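Local coordinates for putative mandelate racemase (Bordetella bronchiseptica, PDB 3OZY), which is of unknown function but, as a magnesium-binding member of the enolase superfamily, probably acts on acid sugars or related carboxylates, at residues Y56-A59 and V60-R63; M122-I126 and Y127-G131; W148-P152 and D153-D157; L274-A278 and S279-G283. One frame throughout, in Å; residues are numbered along the deposited sequence. Where two conformers were deposited one is given.

Interaction 1 (Y56-A59 and V60-R63); sequences YDLA and VLKR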
loop_
_atom_site.group_PDB
_atom_site.type_symbol
_atom_site.label_atom_id
_atom_site.label_comp_id
_atom_site.label_asym_id
_atom_site.label_seq_id
_atom_site.Cartn_x
_atom_site.Cartn_y
_atom_site.Cartn_z
ATOM N N TYR A 56 -8.836 -7.483 -6.120
ATOM C CA TYR A 56 -7.378 -7.478 -6.108
ATOM C C TYR A 56 -6.986 -8.699 -6.927
ATOM O O TYR A 56 -7.629 -9.753 -6.809
ATOM C CB TYR A 56 -6.818 -7.694 -4.700
ATOM C CG TYR A 56 -7.251 -6.739 -3.610
ATOM C CD1 TYR A 56 -6.746 -5.447 -3.542
ATOM C CD2 TYR A 56 -8.094 -7.166 -2.597
ATOM C CE1 TYR A 56 -7.112 -4.583 -2.513
ATOM C CE2 TYR A 56 -8.466 -6.320 -1.573
ATOM C CZ TYR A 56 -7.962 -5.031 -1.527
ATOM O OH TYR A 56 -8.329 -4.185 -0.492
ATOM N N ASP A 57 -5.921 -8.586 -7.718
ATOM C CA ASP A 57 -5.487 -9.711 -8.545
ATOM C C ASP A 57 -5.355 -10.996 -7.728
ATOM O O ASP A 57 -4.707 -11.014 -6.680
ATOM C CB ASP A 57 -4.158 -9.403 -9.220
ATOM C CG ASP A 57 -3.733 -10.502 -10.160
ATOM O OD1 ASP A 57 -4.214 -10.510 -11.312
ATOM O OD2 ASP A 57 -2.941 -11.377 -9.737
ATOM N N LEU A 58 -5.955 -12.077 -8.220
ATOM C CA LEU A 58 -6.023 -13.306 -7.439
ATOM C C LEU A 58 -4.662 -13.977 -7.276
ATOM O O LEU A 58 -4.408 -14.576 -6.234
ATOM C CB LEU A 58 -7.030 -14.297 -8.029
ATOM C CG LEU A 58 -8.494 -13.865 -8.023
ATOM C CD1 LEU A 58 -9.361 -15.044 -8.468
ATOM C CD2 LEU A 58 -8.938 -13.371 -6.650
ATOM N N ALA A 59 -3.804 -13.893 -8.293
ATOM C CA ALA A 59 -2.465 -14.481 -8.187
ATOM C C ALA A 59 -1.613 -13.703 -7.184
ATOM O O ALA A 59 -0.878 -14.302 -6.393
ATOM C CB ALA A 59 -1.790 -14.544 -9.542
ATOM N N VAL A 60 -1.712 -12.373 -7.203
ATOM C CA VAL A 60 -1.017 -11.561 -6.204
ATOM C C VAL A 60 -1.463 -11.951 -4.793
ATOM O O VAL A 60 -0.631 -12.196 -3.917
ATOM C CB VAL A 60 -1.244 -10.057 -6.441
ATOM C CG1 VAL A 60 -0.748 -9.236 -5.254
ATOM C CG2 VAL A 60 -0.554 -9.614 -7.717
ATOM N N LEU A 61 -2.770 -12.035 -4.570
ATOM C CA LEU A 61 -3.282 -12.435 -3.268
ATOM C C LEU A 61 -2.820 -13.829 -2.858
ATOM O O LEU A 61 -2.400 -14.045 -1.714
ATOM C CB LEU A 61 -4.807 -12.383 -3.261
ATOM C CG LEU A 61 -5.469 -11.006 -3.138
ATOM C CD1 LEU A 61 -6.963 -11.126 -3.374
ATOM C CD2 LEU A 61 -5.208 -10.375 -1.773
ATOM N N LYS A 62 -2.937 -14.785 -3.773
ATOM C CA LYS A 62 -2.566 -16.162 -3.465
ATOM C C LYS A 62 -1.102 -16.264 -3.051
ATOM O O LYS A 62 -0.766 -16.923 -2.060
ATOM C CB LYS A 62 -2.852 -17.072 -4.659
ATOM C CG LYS A 62 -2.488 -18.533 -4.432
ATOM C CD LYS A 62 -2.849 -19.352 -5.674
ATOM C CE LYS A 62 -2.562 -20.839 -5.502
ATOM N NZ LYS A 62 -3.472 -21.499 -4.525
ATOM N N ARG A 63 -0.234 -15.617 -3.816
ATOM C CA ARG A 63 1.194 -15.611 -3.511
ATOM C C ARG A 63 1.470 -14.946 -2.164
ATOM O O ARG A 63 2.224 -15.473 -1.344
ATOM C CB ARG A 63 1.967 -14.897 -4.621
ATOM C CG ARG A 63 3.458 -14.744 -4.372
ATOM C CD ARG A 63 4.212 -16.070 -4.419
ATOM N NE ARG A 63 5.583 -15.830 -3.973
ATOM C CZ ARG A 63 6.520 -16.765 -3.839
ATOM N NH1 ARG A 63 6.258 -18.034 -4.128
ATOM N NH2 ARG A 63 7.725 -16.420 -3.408
#
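Leu-61 N, Lys-62 N and Arg-63 N bond back to the carbonyl oxygens of Asp-57, Leu-58 and Ala-59, the first i to i+4 bonds of helix 58-73. Asp-57 is the N-cap of this helix, and its side chain makes the capping bond: OD2 accepts from Val-60 N at 3.0 Å, with an N-H...O angle of 160°, through the lone pair turned away from OD1. CG of Asp-57 stands anti to its backbone N (chi1 -176°), and this carries the carboxylate over the first turn. There it also passes Val-60 at about a right angle, with CG2 of Val-60 3.6 Å from OD2 of Asp-57. A carboxylate here is probably favoured by the positive end of the helix dipole. OD1 of Asp-57 forms a salt bridge with Arg-63 of the second subunit, so the cap sits at the dimer interface. On another side of the turn Leu-61 reaches back beyond the cap, its CD1 3.7 Å from CB of Tyr-56, while the phenol leads away to bond Tyr-257. Leu-58 and Leu-61 both pack on Ile-36 of strand 32-42, which fixes the helix to the sheet of the N-terminal domain. Between these two leucines the fit is looser: CD2 of Leu-58 lies 4.4 Å from CD1 of Leu-61.

Interaction 2 (M122-I126 and Y127-G131); sequences MNQPI and YQLLG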
loop_
_atom_site.group_PDB
_atom_site.type_symbol
_atom_site.label_atom_id
_atom_site.label_comp_id
_atom_site.label_asym_id
_atom_site.label_seq_id
_atom_site.Cartn_x
_atom_site.Cartn_y
_atom_site.Cartn_z
ATOM N N MET A 122 -13.647 -23.092 19.905
ATOM C CA MET A 122 -14.402 -22.812 21.124
ATOM C C MET A 122 -15.878 -23.181 21.008
ATOM O O MET A 122 -16.615 -23.130 21.997
ATOM C CB MET A 122 -14.301 -21.326 21.487
ATOM C CG MET A 122 -12.905 -20.840 21.796
ATOM S SD MET A 122 -12.954 -19.103 22.272
ATOM C CE MET A 122 -11.232 -18.817 22.663
ATOM N N ASN A 123 -16.316 -23.533 19.800
ATOM C CA ASN A 123 -17.736 -23.771 19.526
ATOM C C ASN A 123 -18.615 -22.559 19.840
ATOM O O ASN A 123 -19.691 -22.688 20.432
ATOM C CB ASN A 123 -18.261 -25.021 20.252
ATOM C CG ASN A 123 -19.509 -25.588 19.594
ATOM O OD1 ASN A 123 -19.686 -25.473 18.382
ATOM N ND2 ASN A 123 -20.378 -26.199 20.391
ATOM N N GLN A 124 -18.150 -21.380 19.429
ATOM C CA GLN A 124 -18.875 -20.133 19.650
ATOM C C GLN A 124 -18.843 -19.256 18.403
ATOM O O GLN A 124 -17.816 -19.187 17.729
ATOM C CB GLN A 124 -18.239 -19.346 20.802
ATOM C CG GLN A 124 -18.346 -20.003 22.166
ATOM C CD GLN A 124 -19.752 -19.962 22.708
ATOM O OE1 GLN A 124 -20.555 -19.119 22.321
ATOM N NE2 GLN A 124 -20.065 -20.888 23.610
ATOM N N PRO A 125 -19.950 -18.550 18.115
ATOM C CA PRO A 125 -19.945 -17.540 17.049
ATOM C C PRO A 125 -18.960 -16.427 17.397
ATOM O O PRO A 125 -18.794 -16.102 18.573
ATOM C CB PRO A 125 -21.367 -16.968 17.086
ATOM C CG PRO A 125 -22.168 -17.906 17.908
ATOM C CD PRO A 125 -21.232 -18.585 18.840
ATOM N N ILE A 126 -18.323 -15.844 16.392
ATOM C CA ILE A 126 -17.372 -14.771 16.653
ATOM C C ILE A 126 -17.998 -13.643 17.477
ATOM O O ILE A 126 -17.360 -13.136 18.401
ATOM C CB ILE A 126 -16.740 -14.251 15.352
ATOM C CG1 ILE A 126 -15.747 -15.291 14.816
ATOM C CG2 ILE A 126 -16.026 -12.928 15.584
ATOM C CD1 ILE A 126 -15.373 -15.100 13.348
ATOM N N TYR A 127 -19.239 -13.256 17.184
ATOM C CA TYR A 127 -19.809 -12.127 17.917
ATOM C C TYR A 127 -19.868 -12.401 19.422
ATOM O O TYR A 127 -19.800 -11.472 20.214
ATOM C CB TYR A 127 -21.176 -11.688 17.371
ATOM C CG TYR A 127 -22.321 -12.636 17.647
ATOM C CD1 TYR A 127 -22.969 -12.629 18.874
ATOM C CD2 TYR A 127 -22.773 -13.517 16.668
ATOM C CE1 TYR A 127 -24.028 -13.483 19.132
ATOM C CE2 TYR A 127 -23.831 -14.385 16.920
ATOM C CZ TYR A 127 -24.447 -14.357 18.157
ATOM O OH TYR A 127 -25.504 -15.204 18.417
ATOM N N GLN A 128 -19.989 -13.665 19.824
ATOM C CA GLN A 128 -19.988 -13.979 21.258
ATOM C C GLN A 128 -18.627 -13.738 21.910
ATOM O O GLN A 128 -18.555 -13.282 23.051
ATOM C CB GLN A 128 -20.457 -15.415 21.527
ATOM C CG GLN A 128 -21.934 -15.642 21.236
ATOM C CD GLN A 128 -22.866 -14.951 22.228
ATOM O OE1 GLN A 128 -22.472 -14.046 22.971
ATOM N NE2 GLN A 128 -24.122 -15.376 22.234
ATOM N N LEU A 129 -17.556 -14.037 21.178
ATOM C CA LEU A 129 -16.200 -13.788 21.660
ATOM C C LEU A 129 -15.942 -12.297 21.848
ATOM O O LEU A 129 -15.179 -11.897 22.723
ATOM C CB LEU A 129 -15.169 -14.347 20.676
ATOM C CG LEU A 129 -15.326 -15.789 20.188
ATOM C CD1 LEU A 129 -14.202 -16.152 19.217
ATOM C CD2 LEU A 129 -15.364 -16.753 21.357
ATOM N N LEU A 130 -16.584 -11.487 21.009
ATOM C CA LEU A 130 -16.398 -10.034 21.008
ATOM C C LEU A 130 -17.260 -9.316 22.028
ATOM O O LEU A 130 -17.491 -8.108 21.917
ATOM C CB LEU A 130 -16.700 -9.479 19.615
ATOM C CG LEU A 130 -15.912 -10.132 18.485
ATOM C CD1 LEU A 130 -16.302 -9.493 17.154
ATOM C CD2 LEU A 130 -14.415 -10.035 18.726
ATOM N N GLY A 131 -17.760 -10.050 23.016
ATOM C CA GLY A 131 -18.566 -9.446 24.058
ATOM C C GLY A 131 -20.061 -9.562 23.817
ATOM O O GLY A 131 -20.856 -8.982 24.549
#
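Pro-125 lies obliquely to the ring of Tyr-127 in the first of several apolar contacts, its CB 3.6 Å from CE2 of Tyr-127. The phenol is brought back to the proline because CG of Tyr-127 sits between its own backbone N and carbonyl carbon (chi1 71°). Ile-126 and Leu-130 run side by side and point the same way, with CG2 of Ile-126 3.8 Å from CD1 of Leu-130; both also pack on Trp-115 of helix 102-122. Leu-129 is modelled in two conformers, and in one of them its CD2 comes 3.5 Å from SD of Met-122. Asn-123, at positive phi, ends helix 102-122 in a Schellman motif, Pro-125 is the N-cap of the short helix 126-129, and Gly-131 is the C-prime residue of the Schellman motif that ends that helix. Among the polar contacts, Gln-128 N donates to Pro-125 O at 3.0 Å from well above the carbonyl plane, with a bent N-H...O angle of 133°. Leu-130 N reaches Ile-126 O at 3.2 Å, nearly along the C=O axis. The hydroxyl of Tyr-127 bonds Gln-357, and Tyr-127 N bonds ND1 of His-317 on helix 309-321.

Interaction 3 (W148-P152 and D153-D157); sequences WDLTP and DQAAD. With ACY (acetic acid), chain H.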
loop_
_atom_site.group_PDB
_atom_site.type_symbol
_atom_site.label_atom_id
_atom_site.label_comp_id
_atom_site.label_asym_id
_atom_site.label_seq_id
_atom_site.Cartn_x
_atom_site.Cartn_y
_atom_site.Cartn_z
ATOM N N TRP A 148 -24.298 3.273 -11.974
ATOM C CA TRP A 148 -24.378 4.224 -13.074
ATOM C C TRP A 148 -25.290 3.701 -14.186
ATOM O O TRP A 148 -25.833 2.602 -14.093
ATOM C CB TRP A 148 -22.984 4.457 -13.654
ATOM C CG TRP A 148 -22.020 5.203 -12.758
ATOM C CD1 TRP A 148 -22.274 5.773 -11.541
ATOM C CD2 TRP A 148 -20.655 5.468 -13.052
ATOM N NE1 TRP A 148 -21.124 6.365 -11.051
ATOM C CE2 TRP A 148 -20.118 6.190 -11.966
ATOM C CE3 TRP A 148 -19.825 5.151 -14.132
ATOM C CZ2 TRP A 148 -18.790 6.614 -11.936
ATOM C CZ3 TRP A 148 -18.507 5.563 -14.099
ATOM C CH2 TRP A 148 -18.002 6.293 -13.013
ATOM N N ASP A 149 -25.450 4.503 -15.236
ATOM C CA ASP A 149 -26.157 4.087 -16.452
ATOM C C ASP A 149 -27.676 3.982 -16.298
ATOM O O ASP A 149 -28.324 3.219 -17.018
ATOM C CB ASP A 149 -25.577 2.770 -16.990
ATOM C CG ASP A 149 -24.074 2.843 -17.201
ATOM O OD1 ASP A 149 -23.624 3.657 -18.025
ATOM O OD2 ASP A 149 -23.336 2.098 -16.521
ATOM N N LEU A 150 -28.248 4.753 -15.380
ATOM C CA LEU A 150 -29.698 4.793 -15.207
ATOM C C LEU A 150 -30.243 6.192 -15.438
ATOM O O LEU A 150 -29.553 7.184 -15.200
ATOM C CB LEU A 150 -30.076 4.363 -13.789
ATOM C CG LEU A 150 -29.639 2.965 -13.358
ATOM C CD1 LEU A 150 -30.127 2.695 -11.960
ATOM C CD2 LEU A 150 -30.172 1.897 -14.306
ATOM N N THR A 151 -31.493 6.272 -15.884
ATOM C CA THR A 151 -32.229 7.533 -15.906
ATOM C C THR A 151 -32.795 7.799 -14.512
ATOM O O THR A 151 -32.817 6.909 -13.671
ATOM C CB THR A 151 -33.417 7.447 -16.854
ATOM O OG1 THR A 151 -34.329 6.466 -16.353
ATOM C CG2 THR A 151 -32.961 7.071 -18.256
ATOM N N PRO A 152 -33.300 9.017 -14.269
ATOM C CA PRO A 152 -33.854 9.268 -12.930
ATOM C C PRO A 152 -35.031 8.356 -12.566
ATOM O O PRO A 152 -35.103 7.852 -11.442
ATOM C CB PRO A 152 -34.270 10.745 -12.994
ATOM C CG PRO A 152 -33.317 11.340 -14.014
ATOM C CD PRO A 152 -33.152 10.253 -15.057
ATOM N N ASP A 153 -35.956 8.141 -13.500
ATOM C CA ASP A 153 -37.084 7.260 -13.212
ATOM C C ASP A 153 -36.620 5.843 -12.919
ATOM O O ASP A 153 -37.191 5.165 -12.074
ATOM C CB ASP A 153 -38.088 7.235 -14.370
ATOM C CG ASP A 153 -38.894 8.515 -14.475
ATOM O OD1 ASP A 153 -38.976 9.265 -13.474
ATOM O OD2 ASP A 153 -39.454 8.761 -15.565
ATOM N N GLN A 154 -35.595 5.395 -13.639
ATOM C CA GLN A 154 -35.054 4.054 -13.427
ATOM C C GLN A 154 -34.362 3.928 -12.070
ATOM O O GLN A 154 -34.494 2.913 -11.396
ATOM C CB GLN A 154 -34.087 3.686 -14.551
ATOM C CG GLN A 154 -34.782 3.529 -15.897
ATOM C CD GLN A 154 -33.818 3.574 -17.051
ATOM O OE1 GLN A 154 -32.604 3.626 -16.862
ATOM N NE2 GLN A 154 -34.351 3.551 -18.276
ATOM N N ALA A 155 -33.624 4.960 -11.675
ATOM C CA ALA A 155 -32.979 4.965 -10.363
ATOM C C ALA A 155 -34.041 4.915 -9.267
ATOM O O ALA A 155 -33.919 4.174 -8.292
ATOM C CB ALA A 155 -32.081 6.196 -10.205
ATOM N N ALA A 156 -35.109 5.690 -9.444
ATOM C CA ALA A 156 -36.213 5.677 -8.496
ATOM C C ALA A 156 -36.904 4.315 -8.461
ATOM O O ALA A 156 -37.231 3.811 -7.392
ATOM C CB ALA A 156 -37.213 6.797 -8.807
ATOM N N ASP A 157 -37.121 3.724 -9.635
ATOM C CA ASP A 157 -37.724 2.390 -9.725
ATOM C C ASP A 157 -36.875 1.371 -8.977
ATOM O O ASP A 157 -37.392 0.546 -8.227
ATOM C CB ASP A 157 -37.850 1.933 -11.184
ATOM C CG ASP A 157 -39.006 2.589 -11.923
ATOM O OD1 ASP A 157 -39.894 3.197 -11.282
ATOM O OD2 ASP A 157 -39.017 2.488 -13.169
HETATM C C ACY H . -24.311 8.088 -14.967
HETATM O O ACY H . -23.148 8.547 -14.922
HETATM O OXT ACY H . -24.672 7.232 -15.802
HETATM C CH3 ACY H . -25.323 8.595 -13.979
HETATM O O HOH W 1 -30.481 3.589 -18.614
#
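Thr-151 and Gln-154 interlock closely, each side chain bonding the other's backbone N. Thr-151 N points almost straight at OE1 of Gln-154, 3.0 Å away with an N-H...O angle of 172°, though it meets that oxygen from above the amide plane. In return Gln-154 N donates to OG1 of Thr-151. The hydroxyl can accept there because it sits between its own backbone N and carbonyl carbon (chi1 64°), and CG of Gln-154 presses to within 3.0 Å of it. This is a capping box, and it opens helix 152-164 after barrel strand 139-146. Ala-155 N and Ala-156 N then bond Thr-151 O and Pro-152 O, while the Pro-152 ring packs on helix 178-192. The packing is slacker at Leu-150, whose CD1 stays 4.0 Å from CA of Ala-155. On the wet side a water donates to both Asp-149 O and OE1 of Gln-154, giving this amide oxygen a second bond. Farther out, Asp-149 N donates at 2.9 Å to OXT of an acetic acid molecule, probably from the crystallisation liquor; oxygen O of the acetic acid sits above one face of the Trp-148 ring, offset toward the rim. Arg-176 bonds both this acid and Asp-149.

Interaction 4 (L274-A278 and S279-G283); sequences LQADA and SRAGG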
loop_
_atom_site.group_PDB
_atom_site.type_symbol
_atom_site.label_atom_id
_atom_site.label_comp_id
_atom_site.label_asym_id
_atom_site.label_seq_id
_atom_site.Cartn_x
_atom_site.Cartn_y
_atom_site.Cartn_z
ATOM N N LEU A 274 -16.101 6.091 9.478
ATOM C CA LEU A 274 -14.960 5.262 9.108
ATOM C C LEU A 274 -15.498 3.970 8.519
ATOM O O LEU A 274 -16.327 3.313 9.141
ATOM C CB LEU A 274 -14.100 4.955 10.332
ATOM C CG LEU A 274 -13.299 6.091 10.973
ATOM C CD1 LEU A 274 -14.207 7.133 11.641
ATOM C CD2 LEU A 274 -12.344 5.486 11.983
ATOM N N GLN A 275 -15.016 3.596 7.337
ATOM C CA GLN A 275 -15.575 2.431 6.651
ATOM C C GLN A 275 -14.595 1.270 6.521
ATOM O O GLN A 275 -14.738 0.409 5.653
ATOM C CB GLN A 275 -16.143 2.835 5.297
ATOM C CG GLN A 275 -17.242 3.883 5.399
ATOM C CD GLN A 275 -17.825 4.192 4.051
ATOM O OE1 GLN A 275 -17.138 4.718 3.172
ATOM N NE2 GLN A 275 -19.097 3.857 3.865
ATOM N N ALA A 276 -13.617 1.229 7.420
ATOM C CA ALA A 276 -12.663 0.121 7.462
ATOM C C ALA A 276 -13.382 -1.228 7.409
ATOM O O ALA A 276 -14.261 -1.504 8.224
ATOM C CB ALA A 276 -11.815 0.205 8.717
ATOM N N ASP A 277 -12.979 -2.053 6.450
ATOM C CA ASP A 277 -13.556 -3.369 6.198
ATOM C C ASP A 277 -12.654 -4.394 6.885
ATOM O O ASP A 277 -11.439 -4.401 6.670
ATOM C CB ASP A 277 -13.565 -3.563 4.668
ATOM C CG ASP A 277 -14.178 -4.880 4.198
ATOM O OD1 ASP A 277 -14.212 -5.876 4.942
ATOM O OD2 ASP A 277 -14.593 -4.924 3.011
ATOM N N ALA A 278 -13.224 -5.264 7.711
ATOM C CA ALA A 278 -12.421 -6.295 8.370
ATOM C C ALA A 278 -11.592 -7.128 7.391
ATOM O O ALA A 278 -10.532 -7.642 7.758
ATOM C CB ALA A 278 -13.302 -7.203 9.209
ATOM N N SER A 279 -12.084 -7.275 6.158
ATOM C CA SER A 279 -11.414 -8.098 5.145
ATOM C C SER A 279 -10.404 -7.341 4.274
ATOM O O SER A 279 -9.798 -7.935 3.380
ATOM C CB SER A 279 -12.443 -8.789 4.240
ATOM O OG SER A 279 -13.109 -7.842 3.418
ATOM N N ARG A 280 -10.239 -6.039 4.525
ATOM C CA ARG A 280 -9.321 -5.210 3.740
ATOM C C ARG A 280 -8.318 -4.440 4.595
ATOM O O ARG A 280 -7.142 -4.370 4.249
ATOM C CB ARG A 280 -10.095 -4.193 2.875
ATOM C CG ARG A 280 -11.080 -4.812 1.901
ATOM C CD ARG A 280 -12.030 -3.770 1.292
ATOM N NE ARG A 280 -11.414 -2.885 0.298
ATOM C CZ ARG A 280 -11.286 -3.181 -0.989
ATOM N NH1 ARG A 280 -11.703 -4.360 -1.438
ATOM N NH2 ARG A 280 -10.744 -2.305 -1.835
ATOM N N ALA A 281 -8.791 -3.851 5.694
ATOM C CA ALA A 281 -8.024 -2.841 6.420
ATOM C C ALA A 281 -7.071 -3.438 7.448
ATOM O O ALA A 281 -6.339 -2.693 8.104
ATOM C CB ALA A 281 -8.978 -1.847 7.086
ATOM N N GLY A 282 -7.091 -4.761 7.595
ATOM C CA GLY A 282 -6.138 -5.456 8.445
ATOM C C GLY A 282 -6.673 -6.711 9.118
ATOM O O GLY A 282 -5.888 -7.491 9.667
ATOM N N GLY A 283 -7.989 -6.930 9.097
ATOM C CA GLY A 283 -8.557 -8.113 9.731
ATOM C C GLY A 283 -9.658 -7.761 10.707
ATOM O O GLY A 283 -9.940 -6.584 10.927
#
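Ala-276 meets Ala-281 methyl to methyl, CB to CB 3.9 Å, just beyond the end of barrel strand 273-274. The next residue, Asp-277, does most of the bonding. Its CG stands anti to the backbone N (chi1 -178°), which turns the carboxylate forward over Ser-279. OD1 of Asp-277 takes two bonds from that one residue, at 2.8 Å from Ser-279 N and 2.7 Å from Ser-279 OG, both coming from the same face of the carboxylate plane. Asn-315 ND2 adds a further bond to OD1, while OD2 bonds His-304, so both oxygens of this buried acid are held and its rotation is fixed. The backbone oxygen of Asp-277 is doubly used as well: Arg-280 N comes in from above the carbonyl plane at 3.0 Å, and Ala-281 N meets it nearly head-on at 2.9 Å. The arm of Arg-280 crosses the acid with CD 3.3 Å from OD2 of Asp-277, but its NE stays 4.7 Å from that oxygen, and the guanidinium goes instead to Glu-254 O, Asn-255 and Ser-53. Ala-278, last in the segment, has its CA 3.6 Å from Gly-283 O, a CA-H...O contact as the chain enters helix 284-296. The pairing of Asp-277 with ND1 of His-304 is consistent with the His-Asp dyad of mandelate racemase relatives, at the ends of the sixth and seventh barrel strands, here near the magnesium ligand Glu-254.

How the interactions relate
The four contacts follow one another along the chain, each on one continuous piece of it. Interactions 1 and 2 lie in the N-terminal part of the chain, at the start of helix 58-73 and just after helix 102-122, with centres about 30 Å apart. Interactions 3 and 4 follow two strands of the barrel sheet, 139-146 and 273-274. Interaction 4 is the most central, and interactions 2 and 3 lie on opposite sides of the chain's centre, about 42 Å between their centres. Only interactions 1 and 4 touch: OH of Tyr-56 packs 3.2 Å from CZ of Arg-280. The N-terminal domain thereby meets the barrel close to the magnesium site, as in other enolase superfamily members.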